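Local coordinates for protein proteasome accessory factor B/C (PafBC) (Paenarthrobacter aurescens, PDB 6SJ9) that probably acts as a transcriptional regulator of the bacterial DNA damage response, combining winged helix-turn-helix and WYL domains in one chain, at residues G196-R199 / G200-A203; G375-R378 / K379-I382; S633-G636 / G637-R640; H366-E369 / V370-F374. All blocks are in the same frame, centred on the assembly; numbering follows the deposited sequence.

Contact 1. Residues G196-R199 / G200-A203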
loop_
_atom_site.group_PDB
_atom_site.type_symbol
_atom_site.label_atom_id
_atom_site.label_comp_id
_atom_site.label_asym_id
_atom_site.label_seq_id
_atom_site.Cartn_x
_atom_site.Cartn_y
_atom_site.Cartn_z
ATOM N N GLY A 196 -16.173 -14.675 18.071
ATOM C CA GLY A 196 -15.855 -15.187 19.387
ATOM C C GLY A 196 -17.130 -15.571 20.106
ATOM O O GLY A 196 -18.240 -15.430 19.573
ATOM N N LEU A 197 -16.947 -16.136 21.313
ATOM C CA LEU A 197 -18.093 -16.503 22.145
ATOM C C LEU A 197 -18.570 -15.243 22.875
ATOM O O LEU A 197 -17.853 -14.680 23.710
ATOM C CB LEU A 197 -17.703 -17.618 23.117
ATOM C CG LEU A 197 -18.792 -18.068 24.107
ATOM C CD1 LEU A 197 -19.925 -18.600 23.252
ATOM C CD2 LEU A 197 -18.323 -19.223 24.980
ATOM N N ASP A 198 -19.763 -14.777 22.546
ATOM C CA ASP A 198 -20.381 -13.668 23.250
ATOM C C ASP A 198 -21.010 -14.219 24.522
ATOM O O ASP A 198 -21.986 -14.958 24.449
ATOM C CB ASP A 198 -21.442 -13.036 22.358
ATOM C CG ASP A 198 -22.046 -11.776 22.955
ATOM O OD1 ASP A 198 -22.415 -11.796 24.146
ATOM O OD2 ASP A 198 -22.185 -10.779 22.213
ATOM N N ARG A 199 -20.447 -13.882 25.687
ATOM C CA ARG A 199 -20.939 -14.450 26.934
ATOM C C ARG A 199 -22.285 -13.869 27.305
ATOM O O ARG A 199 -23.012 -14.510 28.064
ATOM C CB ARG A 199 -19.958 -14.241 28.085
ATOM C CG ARG A 199 -18.690 -14.987 27.948
ATOM C CD ARG A 199 -18.900 -16.429 27.544
ATOM N NE ARG A 199 -19.715 -17.212 28.457
ATOM C CZ ARG A 199 -19.235 -18.196 29.228
ATOM N NH1 ARG A 199 -17.951 -18.506 29.181
ATOM N NH2 ARG A 199 -20.039 -18.877 30.041
ATOM N N GLY A 200 -22.614 -12.668 26.799
ATOM C CA GLY A 200 -23.935 -12.097 27.044
ATOM C C GLY A 200 -25.054 -12.847 26.341
ATOM O O GLY A 200 -26.151 -13.005 26.889
ATOM N N ARG A 201 -24.787 -13.352 25.141
ATOM C CA ARG A 201 -25.734 -14.170 24.408
ATOM C C ARG A 201 -25.487 -15.663 24.606
ATOM O O ARG A 201 -26.323 -16.471 24.198
ATOM C CB ARG A 201 -25.660 -13.852 22.918
ATOM C CG ARG A 201 -26.488 -12.653 22.434
ATOM C CD ARG A 201 -26.177 -11.335 23.128
ATOM N NE ARG A 201 -26.751 -10.221 22.372
ATOM C CZ ARG A 201 -26.641 -8.940 22.715
ATOM N NH1 ARG A 201 -27.195 -8.005 21.952
ATOM N NH2 ARG A 201 -25.983 -8.591 23.817
ATOM N N GLY A 202 -24.384 -16.049 25.240
ATOM C CA GLY A 202 -24.057 -17.461 25.392
ATOM C C GLY A 202 -23.937 -18.212 24.082
ATOM O O GLY A 202 -24.139 -19.433 24.046
ATOM N N ALA A 203 -23.625 -17.510 22.995
ATOM C CA ALA A 203 -23.442 -18.146 21.704
ATOM C C ALA A 203 -22.366 -17.400 20.937
ATOM O O ALA A 203 -22.004 -16.263 21.262
ATOM C CB ALA A 203 -24.740 -18.178 20.885
#

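Contact 2. Residues G375-R378 / K379-I382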
loop_
_atom_site.group_PDB
_atom_site.type_symbol
_atom_site.label_atom_id
_atom_site.label_comp_id
_atom_site.label_asym_id
_atom_site.label_seq_id
_atom_site.Cartn_x
_atom_site.Cartn_y
_atom_site.Cartn_z
ATOM N N GLY A 375 14.237 -15.940 12.947
ATOM C CA GLY A 375 15.124 -15.338 13.932
ATOM C C GLY A 375 14.661 -14.006 14.448
ATOM O O GLY A 375 15.485 -13.198 14.880
ATOM N N ILE A 376 13.353 -13.747 14.421
ATOM C CA ILE A 376 12.795 -12.506 14.923
ATOM C C ILE A 376 11.773 -12.834 15.990
ATOM O O ILE A 376 11.340 -13.973 16.144
ATOM C CB ILE A 376 12.150 -11.663 13.797
ATOM C CG1 ILE A 376 11.056 -12.485 13.086
ATOM C CG2 ILE A 376 13.249 -11.210 12.828
ATOM C CD1 ILE A 376 10.207 -11.741 12.054
ATOM N N SER A 377 11.398 -11.807 16.740
ATOM C CA SER A 377 10.416 -12.008 17.787
ATOM C C SER A 377 9.019 -12.272 17.204
ATOM O O SER A 377 8.701 -11.926 16.067
ATOM C CB SER A 377 10.386 -10.799 18.729
ATOM O OG SER A 377 9.756 -9.674 18.135
ATOM N N ARG A 378 8.162 -12.842 18.051
ATOM C CA ARG A 378 6.756 -13.019 17.718
ATOM C C ARG A 378 6.135 -11.697 17.303
ATOM O O ARG A 378 5.448 -11.606 16.280
ATOM C CB ARG A 378 6.036 -13.608 18.943
ATOM C CG ARG A 378 4.558 -13.885 18.743
ATOM C CD ARG A 378 3.817 -14.309 20.053
ATOM N NE ARG A 378 2.381 -14.036 19.904
ATOM C CZ ARG A 378 1.806 -12.908 20.307
ATOM N NH1 ARG A 378 2.526 -11.964 20.927
ATOM N NH2 ARG A 378 0.499 -12.720 20.116
ATOM N N LYS A 379 6.392 -10.644 18.081
ATOM C CA LYS A 379 5.771 -9.354 17.807
ATOM C C LYS A 379 6.301 -8.726 16.528
ATOM O O LYS A 379 5.570 -8.002 15.827
ATOM C CB LYS A 379 6.039 -8.389 18.966
ATOM C CG LYS A 379 5.180 -8.625 20.189
ATOM C CD LYS A 379 3.845 -7.993 19.963
ATOM C CE LYS A 379 3.706 -6.820 20.876
ATOM N NZ LYS A 379 3.155 -7.197 22.189
ATOM N N ALA A 380 7.578 -8.932 16.244
ATOM C CA ALA A 380 8.123 -8.436 14.988
ATOM C C ALA A 380 7.441 -9.127 13.822
ATOM O O ALA A 380 7.127 -8.490 12.808
ATOM C CB ALA A 380 9.655 -8.674 14.938
ATOM N N LEU A 381 7.210 -10.447 13.938
ATOM C CA LEU A 381 6.533 -11.148 12.848
ATOM C C LEU A 381 5.086 -10.666 12.668
ATOM O O LEU A 381 4.637 -10.445 11.541
ATOM C CB LEU A 381 6.580 -12.655 13.095
ATOM C CG LEU A 381 5.859 -13.423 11.985
ATOM C CD1 LEU A 381 6.498 -13.195 10.678
ATOM C CD2 LEU A 381 5.907 -14.899 12.245
ATOM N N ILE A 382 4.365 -10.452 13.768
ATOM C CA ILE A 382 3.004 -9.916 13.686
ATOM C C ILE A 382 2.994 -8.538 13.004
ATOM O O ILE A 382 2.097 -8.223 12.207
ATOM C CB ILE A 382 2.395 -9.881 15.093
ATOM C CG1 ILE A 382 2.134 -11.320 15.538
ATOM C CG2 ILE A 382 1.143 -9.106 15.078
ATOM C CD1 ILE A 382 1.925 -11.442 17.081
#

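Contact 3. Residues S633-G636 / G637-R640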
loop_
_atom_site.group_PDB
_atom_site.type_symbol
_atom_site.label_atom_id
_atom_site.label_comp_id
_atom_site.label_asym_id
_atom_site.label_seq_id
_atom_site.Cartn_x
_atom_site.Cartn_y
_atom_site.Cartn_z
ATOM N N SER A 633 -8.657 15.017 9.356
ATOM C CA SER A 633 -10.106 14.879 9.262
ATOM C C SER A 633 -10.492 13.436 8.971
ATOM O O SER A 633 -11.473 12.939 9.522
ATOM C CB SER A 633 -10.698 15.828 8.205
ATOM O OG SER A 633 -10.289 15.501 6.880
ATOM N N GLN A 634 -9.690 12.715 8.179
ATOM C CA GLN A 634 -9.991 11.303 7.949
ATOM C C GLN A 634 -10.175 10.567 9.263
ATOM O O GLN A 634 -11.183 9.885 9.479
ATOM C CB GLN A 634 -8.869 10.628 7.154
ATOM C CG GLN A 634 -9.124 9.159 7.056
ATOM C CD GLN A 634 -8.113 8.435 6.218
ATOM O OE1 GLN A 634 -7.401 9.036 5.431
ATOM N NE2 GLN A 634 -8.037 7.125 6.402
ATOM N N HIS A 635 -9.258 10.762 10.184
ATOM C CA HIS A 635 -9.240 9.942 11.386
ATOM C C HIS A 635 -10.137 10.470 12.495
ATOM O O HIS A 635 -10.158 9.890 13.583
ATOM C CB HIS A 635 -7.793 9.783 11.844
ATOM C CG HIS A 635 -7.043 8.876 10.939
ATOM N ND1 HIS A 635 -6.121 9.337 10.025
ATOM C CD2 HIS A 635 -7.173 7.547 10.715
ATOM C CE1 HIS A 635 -5.676 8.315 9.308
ATOM N NE2 HIS A 635 -6.298 7.218 9.707
ATOM N N GLY A 636 -10.874 11.544 12.242
ATOM C CA GLY A 636 -12.090 11.838 12.991
ATOM C C GLY A 636 -11.993 11.811 14.505
ATOM O O GLY A 636 -12.827 11.187 15.159
ATOM N N GLY A 637 -11.021 12.521 15.072
ATOM C CA GLY A 637 -10.878 12.607 16.512
ATOM C C GLY A 637 -9.771 11.763 17.120
ATOM O O GLY A 637 -9.421 11.983 18.275
ATOM N N SER A 638 -9.190 10.827 16.396
ATOM C CA SER A 638 -8.110 10.076 17.020
ATOM C C SER A 638 -6.765 10.777 16.866
ATOM O O SER A 638 -5.775 10.360 17.492
ATOM C CB SER A 638 -8.056 8.674 16.434
ATOM O OG SER A 638 -7.579 8.791 15.127
ATOM N N VAL A 639 -6.728 11.883 16.126
ATOM C CA VAL A 639 -5.512 12.634 15.859
ATOM C C VAL A 639 -5.764 14.116 16.046
ATOM O O VAL A 639 -6.828 14.626 15.687
ATOM C CB VAL A 639 -5.004 12.423 14.424
ATOM C CG1 VAL A 639 -3.632 13.011 14.308
ATOM C CG2 VAL A 639 -4.970 10.960 14.088
ATOM N N ARG A 640 -4.760 14.812 16.564
ATOM C CA ARG A 640 -4.726 16.261 16.534
ATOM C C ARG A 640 -3.290 16.698 16.294
ATOM O O ARG A 640 -2.339 15.958 16.589
ATOM C CB ARG A 640 -5.297 16.841 17.848
ATOM C CG ARG A 640 -4.489 16.444 19.101
ATOM C CD ARG A 640 -5.072 17.055 20.454
ATOM N NE ARG A 640 -5.170 18.508 20.477
ATOM C CZ ARG A 640 -5.294 19.242 21.594
ATOM N NH1 ARG A 640 -5.316 18.669 22.800
ATOM N NH2 ARG A 640 -5.418 20.558 21.502
#

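Contact 4. Residues H366-E369 / V370-F374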
loop_
_atom_site.group_PDB
_atom_site.type_symbol
_atom_site.label_atom_id
_atom_site.label_comp_id
_atom_site.label_asym_id
_atom_site.label_seq_id
_atom_site.Cartn_x
_atom_site.Cartn_y
_atom_site.Cartn_z
ATOM N N HIS A 366 2.073 -20.539 11.149
ATOM C CA HIS A 366 2.087 -20.635 12.609
ATOM C C HIS A 366 3.081 -19.622 13.173
ATOM O O HIS A 366 4.296 -19.723 12.955
ATOM C CB HIS A 366 2.404 -22.056 13.074
ATOM C CG HIS A 366 1.266 -22.994 12.849
ATOM N ND1 HIS A 366 0.250 -23.153 13.764
ATOM C CD2 HIS A 366 0.933 -23.756 11.779
ATOM C CE1 HIS A 366 -0.641 -24.006 13.291
ATOM N NE2 HIS A 366 -0.246 -24.391 12.091
ATOM N N ILE A 367 2.563 -18.637 13.879
ATOM C CA ILE A 367 3.350 -17.427 14.092
ATOM C C ILE A 367 4.630 -17.732 14.875
ATOM O O ILE A 367 5.732 -17.339 14.447
ATOM C CB ILE A 367 2.504 -16.346 14.765
ATOM C CG1 ILE A 367 1.563 -15.765 13.716
ATOM C CG2 ILE A 367 3.414 -15.201 15.259
ATOM C CD1 ILE A 367 0.469 -14.936 14.297
ATOM N N GLN A 368 4.516 -18.440 16.014
ATOM C CA GLN A 368 5.717 -18.614 16.854
ATOM C C GLN A 368 6.800 -19.365 16.097
ATOM O O GLN A 368 7.974 -18.973 16.100
ATOM C CB GLN A 368 5.439 -19.367 18.149
ATOM C CG GLN A 368 6.705 -19.358 19.107
ATOM C CD GLN A 368 7.092 -17.900 19.489
ATOM O OE1 GLN A 368 6.287 -17.183 20.083
ATOM N NE2 GLN A 368 8.303 -17.473 19.145
ATOM N N GLU A 369 6.407 -20.431 15.425
ATOM C CA GLU A 369 7.340 -21.269 14.696
ATOM C C GLU A 369 7.947 -20.527 13.517
ATOM O O GLU A 369 9.115 -20.719 13.189
ATOM C CB GLU A 369 6.606 -22.530 14.280
ATOM C CG GLU A 369 7.285 -23.400 13.300
ATOM C CD GLU A 369 6.374 -24.570 12.956
ATOM O OE1 GLU A 369 6.259 -24.936 11.756
ATOM O OE2 GLU A 369 5.768 -25.106 13.919
ATOM N N VAL A 370 7.177 -19.677 12.855
ATOM C CA VAL A 370 7.764 -19.001 11.724
ATOM C C VAL A 370 8.641 -17.842 12.188
ATOM O O VAL A 370 9.692 -17.583 11.593
ATOM C CB VAL A 370 6.646 -18.560 10.757
ATOM C CG1 VAL A 370 7.173 -17.581 9.722
ATOM C CG2 VAL A 370 6.110 -19.817 10.011
ATOM N N ALA A 371 8.269 -17.159 13.272
ATOM C CA ALA A 371 9.164 -16.134 13.804
ATOM C C ALA A 371 10.520 -16.731 14.206
ATOM O O ALA A 371 11.576 -16.201 13.824
ATOM C CB ALA A 371 8.509 -15.450 14.994
ATOM N N ASP A 372 10.505 -17.883 14.895
ATOM C CA ASP A 372 11.754 -18.558 15.273
ATOM C C ASP A 372 12.590 -18.888 14.051
ATOM O O ASP A 372 13.800 -18.678 14.046
ATOM C CB ASP A 372 11.467 -19.866 16.002
ATOM C CG ASP A 372 10.830 -19.673 17.343
ATOM O OD1 ASP A 372 10.782 -18.548 17.871
ATOM O OD2 ASP A 372 10.354 -20.684 17.869
ATOM N N HIS A 373 11.946 -19.408 13.007
ATOM C CA HIS A 373 12.638 -19.747 11.775
ATOM C C HIS A 373 13.332 -18.527 11.164
ATOM O O HIS A 373 14.455 -18.629 10.657
ATOM C CB HIS A 373 11.637 -20.348 10.795
ATOM C CG HIS A 373 12.183 -20.510 9.412
ATOM N ND1 HIS A 373 13.063 -21.515 9.066
ATOM C CD2 HIS A 373 11.991 -19.774 8.293
ATOM C CE1 HIS A 373 13.380 -21.395 7.790
ATOM N NE2 HIS A 373 12.742 -20.346 7.298
ATOM N N PHE A 374 12.669 -17.368 11.165
ATOM C CA PHE A 374 13.321 -16.165 10.664
ATOM C C PHE A 374 14.208 -15.468 11.705
ATOM O O PHE A 374 14.876 -14.479 11.367
ATOM C CB PHE A 374 12.268 -15.163 10.126
ATOM C CG PHE A 374 11.710 -15.565 8.801
ATOM C CD1 PHE A 374 12.451 -15.408 7.649
ATOM C CD2 PHE A 374 10.473 -16.117 8.714
ATOM C CE1 PHE A 374 11.957 -15.804 6.438
ATOM C CE2 PHE A 374 9.975 -16.508 7.516
ATOM C CZ PHE A 374 10.725 -16.356 6.364
#

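Contact 1. Residues G196-R199 / G200-A203
The carboxylate of Asp198 lies over the turn made by Gly200 and Arg201, and its OD1 is met from above the plane, 52° out of it, by the backbone N-H of Arg201 (Asp198 OD1 to Arg201 N 3.0 Å). A second, weak bond runs from Gly200 N to the same Asp198 OD1 at 2.8 Å, as in an Asx turn. The guanidinium of Arg201 is turned 50° from this carboxylate and does not pair with it: Asp198 OD2 and Arg201 NE stay 4.6 Å apart. Instead the Arg201 chain slants across the carboxylate, its CD 3.9 Å from Asp198 OD1, while OD2 forms a salt bridge with Arg178 and Arg201 reaches Glu176. With CG anti to the backbone N (chi1 -174°), the Asp198 carboxylate is carried forward over the turn. The segments form the tip of a beta hairpin in the first WYL domain, joining strands 191-198 and 203-208. Its register is set by the antiparallel hydrogen-bonded pair of Asp198 and Ala203, in which Asp198 N donates to Ala203 O at 3.0 Å. Gly202 and Ala203 both face Asp198, making a G1 beta bulge; Gly202 takes the positive phi, and Asp198 O takes weak bonds from Gly202 N (2.8 Å) and Ala203 N. Leu197 flanks the strand ends, its CD1 resting 3.6 Å from Ala203 C. The Arg199 chain bends at chi2 and chi3, and its NH1 makes a salt bridge with Glu181 on strand 175-188.

Contact 2. Residues G375-R378 / K379-I382
Ser377 and Ala380 mark the start of helix 378-389, where the chain leaves an extended Ile376-Ser377 link and enters helical geometry within the helix-turn-helix domain. Ser377 is the N-cap, and Gly375 before it, with positive phi, closes the preceding helix as a Schellman motif. The first main-chain bonds of the new helix are Leu381 N to Ser377 O, 3.0 Å, and Ile382 N to Arg378 O, also 3.0 Å. Ser377 adds its hydroxyl: OG sits between its own backbone N and carbonyl carbon (chi1 74°), from where it accepts from Ala380 N at 3.0 Å with an N-H...O angle of 156°. That bond satisfies one of the first-turn N-H groups. Ile376 bends back over the turn, its CD1 3.9 Å from Leu381 CB and its CB 4.1 Å from Ala380 CB, while Leu381 also touches Ile367 and Ala371 of helix 367-374. Arg378, extended from CG to NE, reaches out across Ile382 and touches Val154 and His158 of helix 147-159. Ile382 CD1 lies over the centre of one face of the Arg378 guanidinium, 3.5 Å from Arg378 CZ.

Contact 3. Residues S633-G636 / G637-R640
His635 and Ser638 meet across the turn through the carbonyl of one and the hydroxyl and N-H of the other. Both donors reach His635 O from the same face of its carbonyl plane: Ser638 N at 3.1 Å, nearly straight at 170° but 44° above the plane, and Ser638 OG at 3.2 Å. The hydroxyl is placed for this by sitting between its own backbone N and carbonyl carbon (chi1 71°), so that OG also lies 3.4 Å from His635 CB. Val639 approaches the same methylene from the strand side, its CG2 3.8 Å from His635 CB. The imidazole itself continues past both neighbours, which stand oblique to it. Gln634 CG covers one ring face, 4.1 Å above its centre, and the ring makes an edge-to-face stack with Phe631, whose carbonyl O is hydrogen-bonded to His635 ND1. These outside contacts probably fix the ring's rotation, while the backbone of the turn directs CB at Ser638 and Val639. Leu599 of helix 599-602 touches both His635 and Val639, covering this side of the turn. Between the two sides, Gly636 and Gly637 carry the chain round with positive phi at both residues; Gly636 N is still bonded to Ser633 O of the departing helix. The whole is a type I' beta turn from His635 to Ser638, linking helix 627-634 to the edge strand 639-643 of the ferredoxin-like WCX domain, the final helix-to-strand step of its beta-alpha-beta-beta-alpha-beta order.

Contact 4. Residues H366-E369 / V370-F374
Helix 367-374, the shorter helix preceding the turn of a helix-turn-helix, is held by its own ladder of i to i+4 bonds, beginning at its N-cap, His366. Val370 N donates to His366 O at 2.9 Å and Ala371 N to Ile367 O at 2.8 Å. Asp372 N and His373 N continue the series onto the carbonyls of Gln368 and Glu369. A side-chain bond spans the same i to i+4 step as the third of these: Gln368 NE2 donates to Asp372 OD1 at 3.0 Å. The Gln368 chain sets out with CG opposite the backbone N (chi1 -172°) and bends at chi2, which folds the amide back to Asp372. The bond lies in the amide plane but meets OD1 from 37° above the carboxylate plane, with the two flat groups turned 40° apart. Val370 CG2 packs against the first-turn carbonyl, 3.5 Å from His366 O, and Ala371 CB sits 3.4 Å from Ile367 O. At the start of the helix, Gln368 N also bonds to Asp409 OD1, and the ring of His366 stacks with His410 of strand 410-413. Ile367 and Gln368 touch Arg378 of helix 378-389, whereas Val370 meets Phe358 and Phe374 meets Arg351, Gln354 and Leu355 of helix 346-360, so helix 367-374 packs on both helices.

From the N terminus, contact 1 comes first, closing the hairpin between strands 191-198 and 203-208 of the first WYL domain. Contact 4 then spans helix 367-374, and contact 2 follows at once through the turn into helix 378-389; together they form one helix-turn-helix unit. Their centres lie about 7 Å apart, and they touch: Ile376 N to Ala371 O is 3.1 Å, a probable hydrogen bond, and Ser377 O packs 3.7 Å from Ala371 CB. Contact 3 closes the helix-to-strand turn of the C-terminal WCX domain, its centre about 30 Å from that of contact 2. The four lie in series, without nesting or crossing.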